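Long-range contacts in Phosphoglucosamine/phosphogalactosamine mutase (PDB 2F7L), which interconverts the 6-phosphates and 1-phosphates of glucosamine and galactosamine, using magnesium, on the way to UDP-N-acetylglucosamine and UDP-N-acetylgalactosamine: residues Glu21-Leu26 against Lys55-Gly60; Arg44-Gly49 against Gly71-Thr76; Val93-His98 against Gly105-Asp110; Asp112-Arg117 against Gln337-Gly342. One frame throughout, in Å; residues are numbered along the deposited sequence.

Contact 1 (Glu21-Leu26 against Lys55-Gly60)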
loop_
_atom_site.group_PDB
_atom_site.type_symbol
_atom_site.label_atom_id
_atom_site.label_comp_id
_atom_site.label_asym_id
_atom_site.label_seq_id
_atom_site.Cartn_x
_atom_site.Cartn_y
_atom_site.Cartn_z
ATOM N N GLU A 21 13.461 2.022 23.725
ATOM C CA GLU A 21 14.780 1.362 23.732
ATOM C C GLU A 21 15.099 0.603 22.446
ATOM O O GLU A 21 16.243 0.636 21.960
ATOM C CB GLU A 21 14.900 0.380 24.893
ATOM C CG GLU A 21 14.597 0.961 26.234
ATOM C CD GLU A 21 13.107 1.186 26.434
ATOM O OE1 GLU A 21 12.307 0.262 26.134
ATOM O OE2 GLU A 21 12.738 2.283 26.910
ATOM N N LEU A 22 14.092 -0.090 21.917
ATOM C CA LEU A 22 14.259 -0.845 20.699
ATOM C C LEU A 22 14.484 0.110 19.539
ATOM O O LEU A 22 15.444 -0.046 18.774
ATOM C CB LEU A 22 13.021 -1.707 20.444
ATOM C CG LEU A 22 12.910 -2.536 19.146
ATOM C CD1 LEU A 22 14.166 -3.296 18.833
ATOM C CD2 LEU A 22 11.803 -3.522 19.331
ATOM N N VAL A 23 13.607 1.103 19.416
ATOM C CA VAL A 23 13.715 2.076 18.348
ATOM C C VAL A 23 15.051 2.803 18.465
ATOM O O VAL A 23 15.677 3.155 17.472
ATOM C CB VAL A 23 12.542 3.084 18.408
ATOM C CG1 VAL A 23 12.772 4.241 17.408
ATOM C CG2 VAL A 23 11.223 2.359 18.115
ATOM N N LEU A 24 15.512 3.030 19.676
ATOM C CA LEU A 24 16.788 3.699 19.796
ATOM C C LEU A 24 17.897 2.853 19.140
ATOM O O LEU A 24 18.752 3.392 18.415
ATOM C CB LEU A 24 17.134 3.979 21.266
ATOM C CG LEU A 24 18.555 4.534 21.458
ATOM C CD1 LEU A 24 18.718 5.831 20.675
ATOM C CD2 LEU A 24 18.835 4.738 22.925
ATOM N N LYS A 25 17.880 1.542 19.382
ATOM C CA LYS A 25 18.896 0.655 18.812
ATOM C C LYS A 25 18.740 0.520 17.299
ATOM O O LYS A 25 19.730 0.585 16.541
ATOM C CB LYS A 25 18.812 -0.723 19.474
ATOM C CG LYS A 25 20.072 -1.578 19.379
ATOM C CD LYS A 25 20.071 -2.557 20.530
ATOM C CE LYS A 25 20.363 -3.965 20.064
ATOM N NZ LYS A 25 20.455 -4.939 21.190
ATOM N N LEU A 26 17.490 0.337 16.878
ATOM C CA LEU A 26 17.149 0.204 15.474
ATOM C C LEU A 26 17.617 1.445 14.690
ATOM O O LEU A 26 17.930 1.348 13.510
ATOM C CB LEU A 26 15.636 0.010 15.353
ATOM C CG LEU A 26 15.003 -0.586 14.086
ATOM C CD1 LEU A 26 14.241 0.484 13.355
ATOM C CD2 LEU A 26 16.064 -1.213 13.182
ATOM N N LYS A 55 11.506 11.635 18.357
ATOM C CA LYS A 55 12.609 12.140 19.148
ATOM C C LYS A 55 13.668 11.034 19.354
ATOM O O LYS A 55 14.872 11.290 19.307
ATOM C CB LYS A 55 12.090 12.639 20.496
ATOM C CG LYS A 55 11.031 13.725 20.391
ATOM C CD LYS A 55 11.625 15.111 20.230
ATOM C CE LYS A 55 10.959 15.841 19.053
ATOM N NZ LYS A 55 9.472 15.576 18.958
ATOM N N ILE A 56 13.216 9.806 19.571
ATOM C CA ILE A 56 14.141 8.705 19.787
ATOM C C ILE A 56 14.967 8.440 18.525
ATOM O O ILE A 56 16.187 8.285 18.601
ATOM C CB ILE A 56 13.394 7.390 20.212
ATOM C CG1 ILE A 56 12.585 7.610 21.507
ATOM C CG2 ILE A 56 14.407 6.264 20.414
ATOM C CD1 ILE A 56 13.425 7.898 22.758
ATOM N N VAL A 57 14.295 8.399 17.376
ATOM C CA VAL A 57 14.956 8.161 16.106
ATOM C C VAL A 57 16.014 9.234 15.833
ATOM O O VAL A 57 17.166 8.911 15.507
ATOM C CB VAL A 57 13.905 8.107 14.918
ATOM C CG1 VAL A 57 14.616 8.253 13.553
ATOM C CG2 VAL A 57 13.114 6.778 14.960
ATOM N N GLU A 58 15.622 10.502 15.965
ATOM C CA GLU A 58 16.526 11.631 15.741
ATOM C C GLU A 58 17.728 11.563 16.673
ATOM O O GLU A 58 18.886 11.781 16.249
ATOM C CB GLU A 58 15.774 12.944 15.926
ATOM C CG GLU A 58 14.769 13.141 14.820
ATOM C CD GLU A 58 13.872 14.357 14.979
ATOM O OE1 GLU A 58 13.096 14.574 14.027
ATOM O OE2 GLU A 58 13.927 15.072 16.016
ATOM N N GLY A 59 17.454 11.261 17.937
ATOM C CA GLY A 59 18.532 11.120 18.894
ATOM C C GLY A 59 19.422 9.971 18.439
ATOM O O GLY A 59 20.642 10.085 18.455
ATOM N N GLY A 60 18.812 8.873 18.004
ATOM C CA GLY A 60 19.580 7.728 17.540
ATOM C C GLY A 60 20.446 7.990 16.318
ATOM O O GLY A 60 21.611 7.563 16.259
#
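The backbone bond from Gly60 N to Ile56 O, 2.8 Å long, holds in one helical turn the two residues that receive Leu24 from the neighbouring helix. The pairing is a worked example of helix-helix packing on one face of an alpha/beta/alpha domain. Helix 20-34 and helix 50-63 run in broadly the same direction, and at the segments 21-26 and 55-60 their axes cross at -35° and approach to 8.2 Å. Only van der Waals packing joins the two segments.

Ile56 supplies the central side chain. Its CG2 branch stands anti to the backbone N, with CG1 turned anti to the carbonyl carbon (chi1 -59°), and this sends CG2 against the neighbouring backbone, 3.5 Å from Leu24 N and 3.7 Å from Leu24 CB. Val23 meets the same methyl with CG1, its side chain crossing that of Ile56 at about a right angle. On the buried side Val23 CG1 also reaches Val57 CG2, at 3.5 Å, and both valines rest on Ile106 of the underlying strand 103-109. Leu24 lies on the exposed side of the seam. Gly60 offers only its backbone there, which allows a close approach: Leu24 CA and Gly60 CA are 5.4 Å apart, and Leu24 CD1 settles 3.8 Å from Gly60 CA.

Contact 2 (Arg44-Gly49 against Gly71-Thr76); sequences RDVRAG and GGMAPT
Arg44 and Met73 sit side by side as a parallel bridge pair, and their contact illustrates how neighbouring parallel strands can be firm at the centre and looser at the margin. The backbones are joined by a pair of bonds to the two peptide groups flanking Met73. Arg44 N donates to Gly72 O at 2.9 Å, and Ala74 N returns a bond of 2.9 Å to Arg44 O. Neither is quite straight, with N-H...O angles of 146° and 148°.

The side chains of the pair are also closely packed. Arg44 CG sits between the backbone N and the carbonyl carbon (chi1 79°), and a bend further along the chain lays one guanidinium face over Met73 CG, off-centre toward its rim. Arg44 NH1 is 3.4 Å from Met73 CG, while Arg44 NH2 lies 3.7 Å from Met73 SD. With an alanine here, the methylene and sulfur of Met73 would probably lose the flat group resting on them, leaving the thioether freer to turn. The loose side is the partly exposed flank of the two chains, where Arg44 NH1 makes a long, weak ion pair with Asp51; Val46 CG2 only grazes Met73 SD, at 4.5 Å.

Asp45 OD1 takes Arg47 N at 2.8 Å in a buried Asx turn, and Asp45 OD2 pairs with Arg47 NE at 3.0 Å and is hydrogen-bonded to Thr95 OG1. Strands 39-44 and 67-73, parallel, adjacent and joined by helix 50-63, form a beta-alpha-beta crossover, whose C-terminal strand ends carry loops to the magnesium site inferred by similarity, as is usual in alpha/beta folds.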
loop_
_atom_site.group_PDB
_atom_site.type_symbol
_atom_site.label_atom_id
_atom_site.label_comp_id
_atom_site.label_asym_id
_atom_site.label_seq_id
_atom_site.Cartn_x
_atom_site.Cartn_y
_atom_site.Cartn_z
ATOM N N ARG A 44 6.386 11.251 9.967
ATOM C CA ARG A 44 5.478 10.348 10.705
ATOM C C ARG A 44 4.003 10.447 10.350
ATOM O O ARG A 44 3.540 11.452 9.819
ATOM C CB ARG A 44 5.597 10.586 12.212
ATOM C CG ARG A 44 4.844 11.807 12.707
ATOM C CD ARG A 44 5.184 12.057 14.157
ATOM N NE ARG A 44 4.003 12.389 14.942
ATOM C CZ ARG A 44 3.580 13.630 15.172
ATOM N NH1 ARG A 44 4.256 14.672 14.677
ATOM N NH2 ARG A 44 2.475 13.828 15.897
ATOM N N ASP A 45 3.261 9.389 10.638
ATOM C CA ASP A 45 1.848 9.442 10.377
ATOM C C ASP A 45 1.196 9.934 11.676
ATOM O O ASP A 45 1.856 10.525 12.530
ATOM C CB ASP A 45 1.318 8.080 9.936
ATOM C CG ASP A 45 1.251 7.076 11.066
ATOM O OD1 ASP A 45 1.528 7.448 12.232
ATOM O OD2 ASP A 45 0.909 5.910 10.777
ATOM N N VAL A 46 -0.082 9.685 11.868
ATOM C CA VAL A 46 -0.708 10.231 13.055
ATOM C C VAL A 46 -0.654 9.421 14.339
ATOM O O VAL A 46 -0.996 9.933 15.393
ATOM C CB VAL A 46 -2.200 10.582 12.746
ATOM C CG1 VAL A 46 -3.066 9.318 12.783
ATOM C CG2 VAL A 46 -2.709 11.631 13.714
ATOM N N ARG A 47 -0.190 8.185 14.263
ATOM C CA ARG A 47 -0.197 7.275 15.413
ATOM C C ARG A 47 0.275 7.663 16.819
ATOM O O ARG A 47 1.042 8.578 17.029
ATOM C CB ARG A 47 0.473 5.963 15.008
ATOM C CG ARG A 47 -0.275 5.221 13.947
ATOM C CD ARG A 47 0.615 4.211 13.280
ATOM N NE ARG A 47 -0.087 3.508 12.207
ATOM C CZ ARG A 47 -1.069 2.624 12.400
ATOM N NH1 ARG A 47 -1.472 2.322 13.636
ATOM N NH2 ARG A 47 -1.655 2.051 11.350
ATOM N N ALA A 48 -0.227 6.903 17.780
ATOM C CA ALA A 48 0.043 7.056 19.195
ATOM C C ALA A 48 1.476 7.337 19.654
ATOM O O ALA A 48 1.698 8.215 20.488
ATOM C CB ALA A 48 -0.499 5.850 19.933
ATOM N N GLY A 49 2.483 6.641 19.176
ATOM C CA GLY A 49 3.778 7.023 19.744
ATOM C C GLY A 49 4.554 8.076 18.963
ATOM O O GLY A 49 5.766 8.227 19.123
ATOM N N GLY A 71 10.559 16.147 8.758
ATOM C CA GLY A 71 9.518 16.516 7.827
ATOM C C GLY A 71 8.130 16.478 8.431
ATOM O O GLY A 71 7.155 16.582 7.704
ATOM N N GLY A 72 8.022 16.347 9.748
ATOM C CA GLY A 72 6.710 16.298 10.384
ATOM C C GLY A 72 5.770 15.181 9.935
ATOM O O GLY A 72 6.209 14.120 9.477
ATOM N N MET A 73 4.465 15.411 10.070
ATOM C CA MET A 73 3.455 14.426 9.680
ATOM C C MET A 73 3.084 14.445 8.196
ATOM O O MET A 73 2.785 15.503 7.642
ATOM C CB MET A 73 2.174 14.624 10.478
ATOM C CG MET A 73 2.293 14.353 11.939
ATOM S SD MET A 73 0.652 14.431 12.697
ATOM C CE MET A 73 0.666 16.231 13.165
ATOM N N ALA A 74 3.070 13.279 7.557
ATOM C CA ALA A 74 2.706 13.247 6.153
ATOM C C ALA A 74 2.437 11.851 5.655
ATOM O O ALA A 74 2.775 10.884 6.313
ATOM C CB ALA A 74 3.825 13.871 5.320
ATOM N N PRO A 75 1.755 11.728 4.515
ATOM C CA PRO A 75 1.510 10.386 3.992
ATOM C C PRO A 75 2.905 9.801 3.676
ATOM O O PRO A 75 3.858 10.557 3.408
ATOM C CB PRO A 75 0.699 10.666 2.724
ATOM C CG PRO A 75 -0.111 11.807 3.111
ATOM C CD PRO A 75 0.841 12.701 3.887
ATOM N N THR A 76 3.037 8.474 3.719
ATOM C CA THR A 76 4.328 7.846 3.410
ATOM C C THR A 76 4.736 8.126 1.961
ATOM O O THR A 76 5.896 8.442 1.702
ATOM C CB THR A 76 4.305 6.322 3.704
ATOM O OG1 THR A 76 4.143 6.130 5.113
ATOM C CG2 THR A 76 5.596 5.661 3.279
#

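Contact 3 (Val93-His98 against Gly105-Asp110); sequences VITASH and GIKVVD
Thr95 and Lys107 are brought together by their torsions: with Thr95 OG1 trans to the backbone N (chi1 -168°), Thr95 CG2 is left facing the lysine, whose chain runs extended beyond CG. The methyl presses against the aliphatic shaft, crossing it at a slant, Thr95 CG2 3.7 Å from Lys107 CD. The setting is a beta hairpin, strands 90-94 and 103-109, whose connection carries Ser97, by similarity the phosphoserine of the catalytic cycle, unphosphorylated here.

Val93 and Lys107 form the antiparallel hydrogen-bonded pair of the ladder. Lys107 N meets Val93 O at 2.9 Å in the carbonyl plane, and Val93 N reaches Lys107 O at 3.1 Å. A further bond just past the strand, Thr95 N to Gly105 O, is 3.0 Å long and comes from above the carbonyl plane, as the chain leaves the sheet. Here Thr95 OG1 accepts Ser97 N at 3.3 Å, making an ST turn, and bonds to Asp45. A valine in place of Thr95 would probably leave Ser97 N and the Asp45 carboxylate without this shared oxygen and set the serine loop freer to move.

The shaft packed on Thr95 carries Lys107 NZ to salt bridges with Asp8, Asp243 and Asp245, the last two magnesium ligands by similarity. Ser97 OG bonds to Asp8 as well. On the face turned to helix 20-34, Ile94 and Ile106 form the non-hydrogen-bonded pair, Ile94 CG1 4.4 Å from Ile106 CD1.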
loop_
_atom_site.group_PDB
_atom_site.type_symbol
_atom_site.label_atom_id
_atom_site.label_comp_id
_atom_site.label_asym_id
_atom_site.label_seq_id
_atom_site.Cartn_x
_atom_site.Cartn_y
_atom_site.Cartn_z
ATOM N N VAL A 93 10.254 6.620 8.217
ATOM C CA VAL A 93 8.888 7.014 8.555
ATOM C C VAL A 93 8.385 6.212 9.791
ATOM O O VAL A 93 8.526 4.975 9.856
ATOM C CB VAL A 93 7.930 6.717 7.360
ATOM C CG1 VAL A 93 6.579 7.245 7.653
ATOM C CG2 VAL A 93 8.453 7.301 6.094
ATOM N N ILE A 94 7.797 6.917 10.755
ATOM C CA ILE A 94 7.254 6.296 11.968
ATOM C C ILE A 94 5.816 5.967 11.647
ATOM O O ILE A 94 4.962 6.852 11.670
ATOM C CB ILE A 94 7.281 7.268 13.197
ATOM C CG1 ILE A 94 8.716 7.485 13.684
ATOM C CG2 ILE A 94 6.516 6.670 14.368
ATOM C CD1 ILE A 94 9.694 7.834 12.602
ATOM N N THR A 95 5.551 4.691 11.367
ATOM C CA THR A 95 4.209 4.257 10.986
ATOM C C THR A 95 3.974 2.758 11.131
ATOM O O THR A 95 4.913 1.957 11.087
ATOM C CB THR A 95 3.934 4.645 9.506
ATOM O OG1 THR A 95 2.543 4.479 9.202
ATOM C CG2 THR A 95 4.778 3.770 8.556
ATOM N N ALA A 96 2.707 2.381 11.292
ATOM C CA ALA A 96 2.332 0.965 11.405
ATOM C C ALA A 96 1.381 0.621 10.254
ATOM O O ALA A 96 0.543 -0.266 10.353
ATOM C CB ALA A 96 1.671 0.672 12.765
ATOM N N SER A 97 1.526 1.355 9.162
ATOM C CA SER A 97 0.731 1.148 7.959
ATOM C C SER A 97 -0.791 1.107 8.210
ATOM O O SER A 97 -1.430 2.149 8.432
ATOM C CB SER A 97 1.209 -0.143 7.259
ATOM O OG SER A 97 0.817 -0.203 5.885
ATOM N N HIS A 98 -1.350 -0.103 8.188
ATOM C CA HIS A 98 -2.791 -0.342 8.358
ATOM C C HIS A 98 -3.180 -0.896 9.745
ATOM O O HIS A 98 -4.371 -0.898 10.107
ATOM C CB HIS A 98 -3.236 -1.361 7.317
ATOM C CG HIS A 98 -2.430 -2.620 7.375
ATOM N ND1 HIS A 98 -1.170 -2.719 6.820
ATOM C CD2 HIS A 98 -2.641 -3.784 8.035
ATOM C CE1 HIS A 98 -0.642 -3.887 7.139
ATOM N NE2 HIS A 98 -1.513 -4.552 7.876
ATOM N N GLY A 105 5.410 1.706 14.090
ATOM C CA GLY A 105 6.597 1.002 13.658
ATOM C C GLY A 105 7.617 1.837 12.913
ATOM O O GLY A 105 7.556 3.067 12.885
ATOM N N ILE A 106 8.571 1.170 12.293
ATOM C CA ILE A 106 9.587 1.888 11.581
ATOM C C ILE A 106 9.690 1.401 10.174
ATOM O O ILE A 106 9.862 0.214 9.950
ATOM C CB ILE A 106 10.954 1.684 12.223
ATOM C CG1 ILE A 106 10.935 2.158 13.677
ATOM C CG2 ILE A 106 12.008 2.418 11.424
ATOM C CD1 ILE A 106 10.872 3.650 13.830
ATOM N N LYS A 107 9.555 2.310 9.220
ATOM C CA LYS A 107 9.718 1.977 7.808
ATOM C C LYS A 107 11.016 2.700 7.432
ATOM O O LYS A 107 11.331 3.770 7.974
ATOM C CB LYS A 107 8.570 2.534 6.964
ATOM C CG LYS A 107 7.470 1.531 6.639
ATOM C CD LYS A 107 6.410 2.137 5.725
ATOM C CE LYS A 107 5.193 1.212 5.563
ATOM N NZ LYS A 107 3.969 1.854 4.919
ATOM N N VAL A 108 11.807 2.113 6.552
ATOM C CA VAL A 108 13.008 2.817 6.149
ATOM C C VAL A 108 13.062 2.841 4.636
ATOM O O VAL A 108 13.040 1.801 3.986
ATOM C CB VAL A 108 14.312 2.205 6.802
ATOM C CG1 VAL A 108 13.948 1.032 7.681
ATOM C CG2 VAL A 108 15.340 1.862 5.761
ATOM N N VAL A 109 13.077 4.053 4.087
ATOM C CA VAL A 109 13.127 4.235 2.653
ATOM C C VAL A 109 14.516 4.587 2.158
ATOM O O VAL A 109 15.164 5.495 2.666
ATOM C CB VAL A 109 12.113 5.303 2.188
ATOM C CG1 VAL A 109 11.585 6.056 3.370
ATOM C CG2 VAL A 109 12.748 6.241 1.183
ATOM N N ASP A 110 14.960 3.841 1.156
ATOM C CA ASP A 110 16.272 4.036 0.554
ATOM C C ASP A 110 16.362 5.222 -0.406
ATOM O O ASP A 110 15.386 5.925 -0.659
ATOM C CB ASP A 110 16.711 2.763 -0.174
ATOM C CG ASP A 110 18.158 2.814 -0.599
ATOM O OD1 ASP A 110 19.042 2.760 0.268
ATOM O OD2 ASP A 110 18.417 2.923 -1.814
#

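Contact 4 (Asp112-Arg117 against Gln337-Gly342); sequences DGIEIR and QYVRDG
Ile114 and Val339 mark the nearest approach of two irregular backbones, their CA atoms 6.3 Å apart, and Gly113, with a phi of 97°, turns its carbonyl toward segment 337-342. Val339 does most of the touching. With CG1 anti to the carbonyl carbon (chi1 -66°), that methyl projects into the loop, 3.7 Å from Gly113 O and 3.9 Å from Ile114 CA. Ile114 CG2 comes within 4.1 Å of Val339 CG1, the two side chains passing antiparallel to one another. Glu115 OE1 lies 4.1 Å from Val339 CG1 and makes a weak hydrogen bond to Gln80.

The seam joins domain I to domain III of the phosphohexose mutase fold, so residues more than 200 positions apart meet near the active site. Ile114 CD1 reaches Tyr338 CB at 4.0 Å, crossing the tyrosine obliquely.

Each loop is braced from within. Asp112 OD2 accepts Ile114 N in an Asx turn, and Gln337 NE2 gives a 2.9 Å bond to the anti lone pair of Asp341 OD2, close to the Gln337 amide plane. Asp341 OD1 caps the start of helix 342-356 at Met344 N. Arg340, just before Asp341, sends NH2 to salt bridges with Asp245 and Asp8.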
loop_
_atom_site.group_PDB
_atom_site.type_symbol
_atom_site.label_atom_id
_atom_site.label_comp_id
_atom_site.label_asym_id
_atom_site.label_seq_id
_atom_site.Cartn_x
_atom_site.Cartn_y
_atom_site.Cartn_z
ATOM N N ASP A 112 16.346 5.698 -3.492
ATOM C CA ASP A 112 15.412 5.772 -4.617
ATOM C C ASP A 112 13.953 6.145 -4.301
ATOM O O ASP A 112 13.154 6.320 -5.213
ATOM C CB ASP A 112 15.469 4.446 -5.413
ATOM C CG ASP A 112 15.209 3.195 -4.543
ATOM O OD1 ASP A 112 15.378 2.057 -5.065
ATOM O OD2 ASP A 112 14.829 3.340 -3.350
ATOM N N GLY A 113 13.605 6.271 -3.023
ATOM C CA GLY A 113 12.248 6.642 -2.664
ATOM C C GLY A 113 11.382 5.451 -2.317
ATOM O O GLY A 113 10.247 5.595 -1.870
ATOM N N ILE A 114 11.921 4.262 -2.525
ATOM C CA ILE A 114 11.204 3.043 -2.221
ATOM C C ILE A 114 11.746 2.506 -0.894
ATOM O O ILE A 114 12.826 2.870 -0.474
ATOM C CB ILE A 114 11.453 2.009 -3.331
ATOM C CG1 ILE A 114 11.363 2.708 -4.685
ATOM C CG2 ILE A 114 10.443 0.865 -3.245
ATOM C CD1 ILE A 114 11.660 1.816 -5.864
ATOM N N GLU A 115 10.992 1.660 -0.216
ATOM C CA GLU A 115 11.490 1.076 1.024
ATOM C C GLU A 115 12.713 0.224 0.666
ATOM O O GLU A 115 12.840 -0.271 -0.458
ATOM C CB GLU A 115 10.413 0.205 1.645
ATOM C CG GLU A 115 9.195 0.122 0.761
ATOM C CD GLU A 115 8.069 1.031 1.219
ATOM O OE1 GLU A 115 7.133 1.258 0.411
ATOM O OE2 GLU A 115 8.115 1.491 2.387
ATOM N N ILE A 116 13.617 0.053 1.620
ATOM C CA ILE A 116 14.829 -0.719 1.375
ATOM C C ILE A 116 14.540 -2.156 0.971
ATOM O O ILE A 116 13.567 -2.752 1.431
ATOM C CB ILE A 116 15.773 -0.708 2.623
ATOM C CG1 ILE A 116 14.998 -1.156 3.869
ATOM C CG2 ILE A 116 16.359 0.698 2.826
ATOM C CD1 ILE A 116 15.837 -1.370 5.111
ATOM N N ARG A 117 15.383 -2.685 0.088
ATOM C CA ARG A 117 15.269 -4.057 -0.376
ATOM C C ARG A 117 15.519 -4.974 0.815
ATOM O O ARG A 117 16.078 -4.543 1.823
ATOM C CB ARG A 117 16.303 -4.329 -1.460
ATOM C CG ARG A 117 15.952 -3.745 -2.815
ATOM C CD ARG A 117 17.172 -3.666 -3.720
ATOM N NE ARG A 117 16.814 -3.209 -5.058
ATOM C CZ ARG A 117 16.046 -3.904 -5.898
ATOM N NH1 ARG A 117 15.562 -5.082 -5.525
ATOM N NH2 ARG A 117 15.771 -3.433 -7.114
ATOM N N GLN A 337 5.833 8.120 -9.095
ATOM C CA GLN A 337 6.760 7.309 -8.320
ATOM C C GLN A 337 6.362 5.837 -8.337
ATOM O O GLN A 337 5.224 5.495 -8.680
ATOM C CB GLN A 337 6.914 7.828 -6.883
ATOM C CG GLN A 337 5.681 8.021 -6.054
ATOM C CD GLN A 337 6.041 8.630 -4.713
ATOM O OE1 GLN A 337 7.216 8.699 -4.358
ATOM N NE2 GLN A 337 5.040 9.065 -3.957
ATOM N N TYR A 338 7.313 4.971 -7.985
ATOM C CA TYR A 338 7.085 3.535 -7.985
ATOM C C TYR A 338 6.288 2.987 -6.815
ATOM O O TYR A 338 5.814 1.851 -6.878
ATOM C CB TYR A 338 8.420 2.792 -8.068
ATOM C CG TYR A 338 9.114 2.988 -9.392
ATOM C CD1 TYR A 338 8.561 2.479 -10.585
ATOM C CD2 TYR A 338 10.284 3.742 -9.473
ATOM C CE1 TYR A 338 9.155 2.732 -11.796
ATOM C CE2 TYR A 338 10.881 3.993 -10.678
ATOM C CZ TYR A 338 10.314 3.494 -11.821
ATOM O OH TYR A 338 10.925 3.797 -12.997
ATOM N N VAL A 339 6.132 3.779 -5.759
ATOM C CA VAL A 339 5.398 3.327 -4.583
ATOM C C VAL A 339 3.894 3.558 -4.661
ATOM O O VAL A 339 3.421 4.299 -5.515
ATOM C CB VAL A 339 5.942 4.004 -3.272
ATOM C CG1 VAL A 339 7.387 3.544 -3.000
ATOM C CG2 VAL A 339 5.851 5.526 -3.377
ATOM N N ARG A 340 3.151 2.903 -3.776
ATOM C CA ARG A 340 1.705 3.057 -3.709
ATOM C C ARG A 340 1.450 4.481 -3.258
ATOM O O ARG A 340 2.013 4.911 -2.258
ATOM C CB ARG A 340 1.124 2.132 -2.659
ATOM C CG ARG A 340 1.917 0.899 -2.443
ATOM C CD ARG A 340 1.292 0.129 -1.354
ATOM N NE ARG A 340 2.005 0.304 -0.097
ATOM C CZ ARG A 340 1.631 -0.274 1.039
ATOM N NH1 ARG A 340 0.546 -1.052 1.061
ATOM N NH2 ARG A 340 2.346 -0.090 2.140
ATOM N N ASP A 341 0.574 5.196 -3.962
ATOM C CA ASP A 341 0.296 6.590 -3.639
ATOM C C ASP A 341 -1.202 6.904 -3.729
ATOM O O ASP A 341 -1.725 7.151 -4.809
ATOM C CB ASP A 341 1.104 7.463 -4.606
ATOM C CG ASP A 341 1.124 8.916 -4.209
ATOM O OD1 ASP A 341 0.041 9.480 -3.927
ATOM O OD2 ASP A 341 2.222 9.508 -4.195
ATOM N N GLY A 342 -1.883 6.907 -2.585
ATOM C CA GLY A 342 -3.318 7.167 -2.543
ATOM C C GLY A 342 -3.841 8.448 -3.187
ATOM O O GLY A 342 -4.852 8.436 -3.901
#

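Contacts 1, 2 and 3 belong to domain I and lead inward from its helical layer to the catalytic centre. Contact 1 touches contact 3 where Leu26 CD1 meets Ile106 CG2 at 3.5 Å, their centres about 14 Å apart. Contacts 2 and 3, with centres about 9 Å apart, share the sheet and are stitched by Asp45 OD2 to Thr95 OG1 at 2.7 Å and Arg47 NH2 to Ser97 O at 2.9 Å. Contact 4 is tied to contact 3 within domain I by Ile116 N and Val108 O, 3.0 Å apart, and brings in domain III through Arg340, which shares Asp8 and Asp245 with Lys107. The Asp45 side chain lies about 4 Å from that of Asp243, a probable magnesium ligand.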